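PDB 3ZZO: protein Diedel from Drosophila melanogaster, which acts as a secreted immune cytokine that promotes survival after Sindbis virus infection by suppressing the immune deficiency pathway and limits intestinal stem cell proliferation after bacterial infection. Local coordinates for residues E32-V40 and L64-R75. Sequence-based numbering, arbitrary orientation.
With EDO (1,2-ethanediol), chain C.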
# COMPACT_ATOMS: atom_id res chain seq x y z
N GLU A 32 -10.06 2.50 -1.14
CA GLU A 32 -9.25 1.33 -0.89
C GLU A 32 -7.98 1.40 -1.72
O GLU A 32 -7.97 1.91 -2.83
CB GLU A 32 -10.03 0.07 -1.20
CG GLU A 32 -10.40 -0.11 -2.55
CD GLU A 32 -11.26 -1.39 -2.81
OE1 GLU A 32 -12.15 -1.69 -1.97
OE2 GLU A 32 -11.02 -2.12 -3.85
N VAL A 33 -6.91 0.86 -1.16
CA VAL A 33 -5.63 0.86 -1.83
C VAL A 33 -4.83 -0.37 -1.36
O VAL A 33 -4.98 -0.82 -0.22
CB VAL A 33 -4.86 2.17 -1.53
CG1 VAL A 33 -4.47 2.30 -0.04
CG2 VAL A 33 -3.63 2.35 -2.45
N THR A 34 -3.95 -0.86 -2.23
CA THR A 34 -3.01 -1.92 -1.89
C THR A 34 -1.64 -1.27 -1.90
O THR A 34 -1.24 -0.73 -2.94
CB THR A 34 -3.08 -3.07 -2.89
OG1 THR A 34 -4.40 -3.60 -2.89
CG2 THR A 34 -2.14 -4.17 -2.54
N ILE A 35 -0.92 -1.34 -0.78
CA ILE A 35 0.36 -0.66 -0.62
C ILE A 35 1.48 -1.64 -0.35
O ILE A 35 1.29 -2.75 0.12
CB ILE A 35 0.29 0.37 0.54
CG1 ILE A 35 0.00 -0.29 1.90
CG2 ILE A 35 -0.68 1.49 0.22
CD1 ILE A 35 0.22 0.60 3.11
N CYS A 36 2.69 -1.15 -0.63
CA CYS A 36 3.92 -1.76 -0.18
C CYS A 36 4.39 -1.11 1.12
O CYS A 36 3.71 -0.22 1.66
CB CYS A 36 4.99 -1.66 -1.28
SG CYS A 36 4.51 -2.44 -2.85
N ALA A 37 5.53 -1.54 1.63
CA ALA A 37 6.01 -1.04 2.93
C ALA A 37 6.31 0.44 2.97
O ALA A 37 6.30 1.02 4.05
CB ALA A 37 7.24 -1.84 3.39
N ASP A 38 6.56 1.03 1.82
CA ASP A 38 6.78 2.47 1.71
C ASP A 38 5.51 3.29 1.81
O ASP A 38 5.56 4.52 1.72
CB ASP A 38 7.57 2.80 0.44
CG ASP A 38 6.83 2.51 -0.85
OD1 ASP A 38 5.79 1.80 -0.86
OD2 ASP A 38 7.36 2.99 -1.90
N GLY A 39 4.35 2.68 1.99
CA GLY A 39 3.13 3.43 2.14
C GLY A 39 2.67 4.08 0.85
O GLY A 39 1.91 5.07 0.91
N VAL A 40 3.08 3.53 -0.27
CA VAL A 40 2.64 3.94 -1.59
C VAL A 40 1.91 2.78 -2.24
O VAL A 40 2.27 1.63 -2.05
CB VAL A 40 3.85 4.42 -2.45
CG1 VAL A 40 3.41 4.80 -3.87
CG2 VAL A 40 4.60 5.58 -1.77
N LEU A 64 10.73 -2.60 -1.31
CA LEU A 64 10.38 -1.28 -0.80
C LEU A 64 10.30 -1.31 0.70
O LEU A 64 9.85 -2.31 1.27
CB LEU A 64 9.10 -0.76 -1.44
CG LEU A 64 9.24 -0.48 -2.95
CD1 LEU A 64 7.88 -0.40 -3.60
CD2 LEU A 64 10.02 0.82 -3.19
N SER A 65 10.77 -0.27 1.36
CA SER A 65 10.89 -0.26 2.82
C SER A 65 10.08 0.86 3.45
O SER A 65 9.84 1.89 2.85
CB SER A 65 12.37 -0.13 3.22
OG SER A 65 12.90 1.13 2.79
N GLY A 66 9.72 0.64 4.71
CA GLY A 66 9.01 1.63 5.49
C GLY A 66 8.06 0.99 6.46
O GLY A 66 8.12 -0.21 6.71
N ASP A 67 7.13 1.78 7.00
CA ASP A 67 6.23 1.29 8.04
C ASP A 67 4.77 1.20 7.60
O ASP A 67 3.86 1.35 8.42
CB ASP A 67 6.52 1.89 9.39
CG ASP A 67 6.29 3.32 9.44
OD1 ASP A 67 6.44 4.04 8.41
OD2 ASP A 67 6.09 3.88 10.57
N TRP A 68 4.56 0.84 6.34
CA TRP A 68 3.28 0.25 5.93
C TRP A 68 2.15 1.27 6.04
O TRP A 68 2.32 2.42 5.61
CB TRP A 68 3.02 -1.08 6.68
CG TRP A 68 3.98 -2.15 6.27
CD1 TRP A 68 5.07 -2.63 6.96
CD2 TRP A 68 3.89 -2.91 5.08
NE1 TRP A 68 5.65 -3.64 6.23
CE2 TRP A 68 4.95 -3.83 5.06
CE3 TRP A 68 3.02 -2.88 3.98
CZ2 TRP A 68 5.15 -4.71 4.01
CZ3 TRP A 68 3.23 -3.74 2.92
CH2 TRP A 68 4.29 -4.62 2.94
N SER A 69 1.01 0.88 6.58
CA SER A 69 -0.14 1.78 6.64
C SER A 69 0.19 3.06 7.40
O SER A 69 -0.37 4.13 7.11
CB SER A 69 -1.36 1.09 7.22
OG SER A 69 -1.10 0.59 8.54
N GLN A 70 1.06 2.97 8.40
CA GLN A 70 1.47 4.14 9.20
C GLN A 70 2.18 5.15 8.32
O GLN A 70 1.95 6.36 8.42
CB GLN A 70 2.36 3.60 10.34
CG GLN A 70 2.70 4.64 11.39
CD GLN A 70 3.36 4.00 12.59
OE1 GLN A 70 3.47 2.78 12.69
NE2 GLN A 70 3.72 4.79 13.58
N GLU A 71 3.00 4.67 7.39
CA GLU A 71 3.68 5.52 6.41
C GLU A 71 2.72 6.08 5.35
O GLU A 71 2.88 7.21 4.91
CB GLU A 71 4.82 4.78 5.76
CG GLU A 71 5.67 5.67 4.90
CD GLU A 71 7.05 5.16 4.64
OE1 GLU A 71 7.48 4.17 5.26
OE2 GLU A 71 7.74 5.76 3.77
N PHE A 72 1.71 5.30 4.95
CA PHE A 72 0.67 5.79 4.05
C PHE A 72 -0.03 7.00 4.66
O PHE A 72 -0.23 8.02 3.99
CB PHE A 72 -0.35 4.67 3.76
CG PHE A 72 -1.46 5.11 2.85
CD1 PHE A 72 -1.23 5.27 1.52
CD2 PHE A 72 -2.73 5.35 3.34
CE1 PHE A 72 -2.27 5.69 0.67
CE2 PHE A 72 -3.74 5.80 2.50
CZ PHE A 72 -3.50 5.94 1.18
N VAL A 73 -0.35 6.93 5.95
CA VAL A 73 -0.94 8.07 6.64
C VAL A 73 0.06 9.23 6.69
O VAL A 73 -0.28 10.37 6.41
CB VAL A 73 -1.42 7.69 8.05
CG1 VAL A 73 -1.96 8.91 8.79
CG2 VAL A 73 -2.48 6.61 7.96
N ARG A 74 1.30 8.92 7.08
CA ARG A 74 2.32 9.97 7.28
C ARG A 74 2.57 10.75 6.00
O ARG A 74 2.58 11.97 6.01
CB ARG A 74 3.61 9.33 7.76
CG ARG A 74 4.60 10.34 8.30
CD ARG A 74 5.93 9.73 8.70
NE ARG A 74 5.76 8.71 9.72
CZ ARG A 74 5.92 7.41 9.57
NH1 ARG A 74 6.38 6.87 8.43
NH2 ARG A 74 5.64 6.61 10.58
N ARG A 75 2.82 10.04 4.91
CA ARG A 75 3.19 10.74 3.68
C ARG A 75 2.03 11.51 3.05
O ARG A 75 2.24 12.38 2.22
CB ARG A 75 3.91 9.82 2.74
CG ARG A 75 3.10 8.83 2.10
CD ARG A 75 4.07 7.77 1.41
NE ARG A 75 4.91 8.38 0.41
CZ ARG A 75 6.19 7.99 0.13
NH1 ARG A 75 6.81 6.97 0.73
NH2 ARG A 75 6.84 8.66 -0.77
C1 EDO C . -3.54 2.92 11.64
O1 EDO C . -3.92 1.64 11.91
C2 EDO C . -2.72 2.95 10.33
O2 EDO C . -1.57 2.29 10.42
O HOH W 1 7.31 -3.58 0.55
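Ala37 packs over one face of the Trp68 indole: its CA sits above the middle of the ring system, and its CB makes a CH-pi contact 3.8 Å from the centroid of the six-membered ring. The small methyl lets the Ala37 backbone, N and CA, approach the face, while the carbonyl oxygen of Ile35 meets the indole at its edge. The Phe72 ring receives Val33 CG1 over one face, offset toward the rim, and Gly39 O in its plane at the edge, 3.2 Å from CD1. With CG anti to the backbone N (chi1 179°), Phe72 reaches down to the sheet, where Phe11 meets it edge-to-face. The third flat group, the Arg75 guanidinium, carries Val40 CG2 over its centre. Its NH1 donates to Asp38 O at 2.9 Å, in the carbonyl plane, but the bond is bent (139°) and the oxygen is tilted out of the guanidinium plane. NH1 also forms a salt bridge with Glu71 OE2, at 3.4 Å.

In the ferredoxin-like subdomain SD1, helix 69-75 covers the antiparallel sheet. Strand 32-35 supplies beta-branched Val33 and Ile35, suited to a strand, to the covered face; Ile35 CD1 rests 3.6 Å from Ser69 N and CG2 near Phe72 CD1. The chain then enters the type I turn Cys36-Gly39. Gly39, at positive phi, ends that turn so close to Glu71 and Phe72 that a CB would clash. Trp68, at the N-cap position, donates its backbone N to Ala37 O (2.9 Å, 164°), tying the turn to the start of the helix. Just past the turn, Asp38 OD1 accepts a long bond from Val40 N, from above the carboxylate plane, forming an Asx turn. Leu64 closes over the turn, CD1 in apolar contact with Cys36 CB (3.9 Å) and both methyls beside the Asp38 carboxylate. A water bridges Ala37 N and Leu64 O, and Cys36 is disulfide-bonded to Cys47.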